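PDB 4O7K: protein osa, which suppresses the oncogenicity of Agrobacterium tumefaciens and acts as a plasmid fertility inhibition factor of the ParB/Srx superfamily. Local coordinates for residues 92-97 against 144-150; 122-126 against 163-167. The protein carries 1 engineered substitution. All blocks are in the same frame, centred on the assembly; numbering follows the deposited sequence. Where two conformers were deposited one is given.

Contact 1. Residues 92-97 against 144-150; sequences PLKQDM and MWLLAHE. With PO4 (phosphate ion), chain C.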
loop_
_atom_site.group_PDB
_atom_site.type_symbol
_atom_site.label_atom_id
_atom_site.label_comp_id
_atom_site.label_asym_id
_atom_site.label_seq_id
_atom_site.Cartn_x
_atom_site.Cartn_y
_atom_site.Cartn_z
ATOM N N PRO A 92 10.840 -6.913 -3.567
ATOM C CA PRO A 92 12.193 -6.387 -3.789
ATOM C C PRO A 92 12.546 -5.328 -2.745
ATOM O O PRO A 92 11.632 -4.743 -2.157
ATOM C CB PRO A 92 12.112 -5.753 -5.190
ATOM C CG PRO A 92 10.846 -6.278 -5.801
ATOM C CD PRO A 92 9.917 -6.549 -4.657
ATOM N N LEU A 93 13.831 -5.083 -2.502
ATOM C CA LEU A 93 14.211 -3.898 -1.745
ATOM C C LEU A 93 13.729 -2.669 -2.505
ATOM O O LEU A 93 13.647 -2.688 -3.734
ATOM C CB LEU A 93 15.722 -3.812 -1.530
ATOM C CG LEU A 93 16.429 -4.833 -0.633
ATOM C CD1 LEU A 93 17.885 -4.433 -0.491
ATOM C CD2 LEU A 93 15.765 -4.940 0.730
ATOM N N LYS A 94 13.413 -1.612 -1.769
ATOM C CA LYS A 94 12.991 -0.345 -2.360
ATOM C C LYS A 94 13.910 0.083 -3.502
ATOM O O LYS A 94 13.444 0.389 -4.594
ATOM C CB LYS A 94 12.950 0.742 -1.288
ATOM C CG LYS A 94 11.583 1.329 -1.070
ATOM C CD LYS A 94 11.419 1.860 0.356
ATOM C CE LYS A 94 12.174 3.151 0.579
ATOM N NZ LYS A 94 11.854 3.723 1.927
ATOM N N GLN A 95 15.218 0.047 -3.261
ATOM C CA GLN A 95 16.196 0.458 -4.269
ATOM C C GLN A 95 16.084 -0.319 -5.570
ATOM O O GLN A 95 16.518 0.163 -6.612
ATOM C CB GLN A 95 17.622 0.331 -3.721
ATOM C CG GLN A 95 17.964 -1.029 -3.140
ATOM C CD GLN A 95 19.329 -1.048 -2.462
ATOM O OE1 GLN A 95 20.341 -1.402 -3.075
ATOM N NE2 GLN A 95 19.361 -0.657 -1.189
ATOM N N ASP A 96 15.501 -1.515 -5.516
ATOM C CA ASP A 96 15.424 -2.363 -6.694
ATOM C C ASP A 96 14.035 -2.383 -7.306
ATOM O O ASP A 96 13.830 -2.946 -8.383
ATOM C CB ASP A 96 15.852 -3.790 -6.350
ATOM C CG ASP A 96 17.299 -3.871 -5.924
ATOM O OD1 ASP A 96 18.130 -3.158 -6.521
ATOM O OD2 ASP A 96 17.602 -4.639 -4.990
ATOM N N MET A 97 13.075 -1.777 -6.619
ATOM C CA MET A 97 11.711 -1.785 -7.124
ATOM C C MET A 97 11.581 -1.189 -8.532
ATOM O O MET A 97 10.833 -1.731 -9.341
ATOM C CB MET A 97 10.778 -1.061 -6.149
ATOM C CG MET A 97 10.439 -1.893 -4.923
ATOM S SD MET A 97 9.479 -0.964 -3.717
ATOM C CE MET A 97 9.428 -2.125 -2.350
ATOM N N MET A 144 4.733 -1.026 -5.261
ATOM C CA MET A 144 6.167 -0.742 -5.324
ATOM C C MET A 144 6.429 0.728 -5.645
ATOM O O MET A 144 7.324 1.357 -5.076
ATOM C CB MET A 144 6.856 -1.622 -6.371
ATOM C CG MET A 144 6.851 -3.110 -6.061
ATOM S SD MET A 144 7.748 -3.986 -7.356
ATOM C CE MET A 144 7.297 -5.697 -7.012
ATOM N N TRP A 145 5.648 1.258 -6.579
ATOM C CA TRP A 145 5.800 2.646 -7.001
ATOM C C TRP A 145 5.626 3.552 -5.783
ATOM O O TRP A 145 6.481 4.391 -5.502
ATOM C CB TRP A 145 4.791 2.992 -8.107
ATOM C CG TRP A 145 5.018 4.358 -8.747
ATOM C CD1 TRP A 145 5.742 4.630 -9.882
ATOM C CD2 TRP A 145 4.521 5.622 -8.280
ATOM N NE1 TRP A 145 5.721 5.982 -10.146
ATOM C CE2 TRP A 145 4.980 6.613 -9.177
ATOM C CE3 TRP A 145 3.735 6.011 -7.186
ATOM C CZ2 TRP A 145 4.676 7.963 -9.019
ATOM C CZ3 TRP A 145 3.434 7.351 -7.031
ATOM C CH2 TRP A 145 3.903 8.313 -7.947
ATOM N N LEU A 146 4.548 3.327 -5.028
ATOM C CA LEU A 146 4.238 4.147 -3.859
ATOM C C LEU A 146 5.334 4.032 -2.816
ATOM O O LEU A 146 5.768 5.027 -2.244
ATOM C CB LEU A 146 2.879 3.753 -3.250
ATOM C CG LEU A 146 1.617 4.002 -4.091
ATOM C CD1 LEU A 146 0.475 3.111 -3.619
ATOM C CD2 LEU A 146 1.202 5.462 -4.011
ATOM N N LEU A 147 5.790 2.810 -2.585
ATOM C CA LEU A 147 6.825 2.561 -1.586
ATOM C C LEU A 147 8.161 3.201 -1.981
ATOM O O LEU A 147 8.811 3.873 -1.169
ATOM C CB LEU A 147 6.986 1.061 -1.372
ATOM C CG LEU A 147 5.835 0.415 -0.604
ATOM C CD1 LEU A 147 6.103 -1.078 -0.457
ATOM C CD2 LEU A 147 5.658 1.092 0.761
ATOM N N ALA A 148 8.552 3.009 -3.237
ATOM C CA ALA A 148 9.816 3.553 -3.729
ATOM C C ALA A 148 9.775 5.076 -3.737
ATOM O O ALA A 148 10.812 5.727 -3.600
ATOM C CB ALA A 148 10.131 3.015 -5.128
ATOM N N HIS A 149 8.578 5.645 -3.873
ATOM C CA HIS A 149 8.431 7.109 -3.861
ATOM C C HIS A 149 8.153 7.651 -2.461
ATOM O O HIS A 149 7.896 8.845 -2.285
ATOM C CB HIS A 149 7.320 7.549 -4.812
ATOM C CG HIS A 149 7.722 7.521 -6.251
ATOM N ND1 HIS A 149 7.596 6.400 -7.038
ATOM C CD2 HIS A 149 8.260 8.481 -7.042
ATOM C CE1 HIS A 149 8.037 6.668 -8.255
ATOM N NE2 HIS A 149 8.439 7.927 -8.285
ATOM N N GLU A 150 8.224 6.770 -1.469
ATOM C CA GLU A 150 8.072 7.172 -0.072
ATOM C C GLU A 150 6.725 7.834 0.218
ATOM O O GLU A 150 6.653 8.798 0.976
ATOM C CB GLU A 150 9.193 8.132 0.334
ATOM C CG GLU A 150 10.585 7.703 -0.096
ATOM C CD GLU A 150 11.223 6.758 0.888
ATOM O OE1 GLU A 150 10.574 6.443 1.911
ATOM O OE2 GLU A 150 12.377 6.336 0.646
HETATM P P PO4 C . 8.385 8.657 -11.740
HETATM O O1 PO4 C . 8.352 7.150 -11.535
HETATM O O2 PO4 C . 9.026 9.325 -10.547
HETATM O O3 PO4 C . 9.181 9.005 -12.976
HETATM O O4 PO4 C . 6.979 9.173 -11.922
HETATM O O HOH W 1 8.773 3.726 1.557
#
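Facing away from Lys94 and Met97, Trp145 near the end of helix 140-148 and His149 just past it overlap: Trp145 CZ2 lies over the centre of the imidazole, and His149 ND1 over the indole. Phe110 stacks on Trp145, and His52 meets both rings edge-to-face. A phosphate, probably from the crystallisation liquor, puts O2 at the imidazole edge and O4 at the indole edge. His149 NE2 donates to O2 at 2.7 Å (N-H...O 165°); Trp145 NE1 gives O1 a longer, more bent bond, and His52 also binds the ion. His149 ND1 donates to Trp145 O at 2.8 Å, from above the carbonyl plane and opposite the face used by His149 N, which helps fix the imidazole's rotation. The helix ends in a Schellman motif, with Glu150 at positive phi as its C-prime residue. Lys94 NZ lies 3.0 Å from Glu150 OE2 in a salt bridge of weak hydrogen bonds. A water bridges Lys94 NZ to Leu147 O. Deeper in, Met97 has CG beside its backbone N (chi1 -76°) and then runs extended, laying SD 3.8 Å from Met144 CB and CE 4.0 Å from Leu147 CD1. Met144 CE abuts the CD-CG edge of Pro92, 3.6 Å from Pro92 CD.

Contact 2. Residues 122-126 against 163-167; sequences DVSPT and SAVML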
loop_
_atom_site.group_PDB
_atom_site.type_symbol
_atom_site.label_atom_id
_atom_site.label_comp_id
_atom_site.label_asym_id
_atom_site.label_seq_id
_atom_site.Cartn_x
_atom_site.Cartn_y
_atom_site.Cartn_z
ATOM N N ASP A 122 -5.399 -4.727 -4.128
ATOM C CA ASP A 122 -6.178 -5.674 -3.327
ATOM C C ASP A 122 -5.232 -6.618 -2.593
ATOM O O ASP A 122 -4.521 -7.402 -3.220
ATOM C CB ASP A 122 -7.127 -6.464 -4.220
ATOM C CG ASP A 122 -8.192 -5.587 -4.847
ATOM O OD1 ASP A 122 -9.244 -5.382 -4.206
ATOM O OD2 ASP A 122 -7.976 -5.104 -5.980
ATOM N N VAL A 123 -5.194 -6.514 -1.267
ATOM C CA VAL A 123 -4.234 -7.282 -0.485
ATOM C C VAL A 123 -4.939 -8.120 0.575
ATOM O O VAL A 123 -6.149 -8.015 0.774
ATOM C CB VAL A 123 -3.194 -6.379 0.212
ATOM C CG1 VAL A 123 -2.465 -5.493 -0.817
ATOM C CG2 VAL A 123 -3.872 -5.539 1.281
ATOM N N SER A 124 -4.162 -8.951 1.258
ATOM C CA SER A 124 -4.710 -9.839 2.263
ATOM C C SER A 124 -3.691 -10.100 3.355
ATOM O O SER A 124 -2.499 -10.219 3.081
ATOM C CB SER A 124 -5.148 -11.159 1.622
ATOM O OG SER A 124 -6.072 -10.929 0.574
ATOM N N PRO A 125 -4.159 -10.192 4.605
ATOM C CA PRO A 125 -3.283 -10.656 5.675
ATOM C C PRO A 125 -3.045 -12.150 5.483
ATOM O O PRO A 125 -3.915 -12.818 4.925
ATOM C CB PRO A 125 -4.094 -10.392 6.939
ATOM C CG PRO A 125 -5.514 -10.443 6.480
ATOM C CD PRO A 125 -5.524 -9.920 5.075
ATOM N N THR A 126 -1.903 -12.660 5.928
ATOM C CA THR A 126 -1.632 -14.086 5.818
ATOM C C THR A 126 -0.587 -14.487 6.856
ATOM O O THR A 126 -0.075 -13.645 7.600
ATOM C CB THR A 126 -1.172 -14.475 4.372
ATOM O OG1 THR A 126 -1.220 -15.903 4.201
ATOM C CG2 THR A 126 0.228 -13.953 4.059
ATOM N N SER A 163 -10.521 -9.455 7.875
ATOM C CA SER A 163 -9.252 -9.309 7.173
ATOM C C SER A 163 -8.785 -7.861 7.243
ATOM O O SER A 163 -7.604 -7.596 7.451
ATOM C CB SER A 163 -9.384 -9.749 5.710
ATOM O OG SER A 163 -9.721 -11.135 5.612
ATOM N N ALA A 164 -9.724 -6.932 7.082
ATOM C CA ALA A 164 -9.409 -5.511 7.109
ATOM C C ALA A 164 -8.958 -5.093 8.503
ATOM O O ALA A 164 -8.002 -4.340 8.654
ATOM C CB ALA A 164 -10.615 -4.681 6.664
ATOM N N VAL A 165 -9.621 -5.615 9.529
ATOM C CA VAL A 165 -9.256 -5.247 10.888
ATOM C C VAL A 165 -7.870 -5.799 11.235
ATOM O O VAL A 165 -7.073 -5.116 11.891
ATOM C CB VAL A 165 -10.321 -5.727 11.910
ATOM C CG1 VAL A 165 -9.796 -5.605 13.336
ATOM C CG2 VAL A 165 -11.599 -4.903 11.753
ATOM N N MET A 166 -7.575 -7.014 10.767
ATOM C CA MET A 166 -6.256 -7.620 10.936
ATOM C C MET A 166 -5.151 -6.809 10.255
ATOM O O MET A 166 -4.091 -6.578 10.838
ATOM C CB MET A 166 -6.260 -9.052 10.380
ATOM C CG MET A 166 -5.247 -9.946 11.022
ATOM S SD MET A 166 -5.399 -11.619 10.329
ATOM C CE MET A 166 -7.145 -11.934 10.537
ATOM N N LEU A 167 -5.391 -6.386 9.015
ATOM C CA LEU A 167 -4.460 -5.486 8.336
ATOM C C LEU A 167 -4.249 -4.193 9.136
ATOM O O LEU A 167 -3.111 -3.786 9.409
ATOM C CB LEU A 167 -4.964 -5.157 6.928
ATOM C CG LEU A 167 -4.825 -6.294 5.912
ATOM C CD1 LEU A 167 -5.691 -6.031 4.681
ATOM C CD2 LEU A 167 -3.370 -6.493 5.512
#
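Pro125 and Leu167 carry most of this contact, in which strand 122-126 passes over helix 163-167 at 76°, the two axes approaching to 7.7 Å. The proline ring points at the helix and presents three of its carbons to three residues of one turn. Pro125 CD rests 3.8 Å from Leu167 CG, the two side chains meeting at about a right angle. Pro125 CG comes 3.7 Å from Ser163 O, a carbonyl already engaged by Leu167 N within the helix, while Pro125 CB lies 3.8 Å from SD of the exposed Met166. The first bond of the Leu167 side chain does not aim at the strand, but with CG beside its backbone N (chi1 -74°) the branched end comes closer. There the two methyls divide the work: Leu167 CD2 lies over one face of the Ser124-Pro125 peptide, 3.9 Å from Pro125 N, and Leu167 CD1 reaches Val123 CG2, also at 3.9 Å. The interface is thus apolar; the hydroxyl of Ser163 is instead bonded to Asp160. Leu167 also packs on Val134 of strand 131-136 and Ser158 of strand 153-158. Helix 161-171 therefore packs where strand 118-128, paired with 131-136 in the five-stranded sheet, also bonds through the Val123 backbone to Leu157 of the three-stranded sheet.

Overall arrangement
The two contacts lie on opposite sides of the chain's centre, 21 Å apart between their centres, and share no helix or strand, although their segments alternate along the sequence within the same plasmid fertility inhibition region. Both are partly buried, with apolar side chains inside and more exposed residues at the margin. Contact 1 joins an irregular loop with a short 3-10 segment to the end of a helix, and combines methionine packing with a salt bridge and a bridging water; the far side of 144-150 separately binds a phosphate. Contact 2 is smaller and apolar, a helix laid across a sheet strand, its exposed margin formed by Met166 rather than by charged residues.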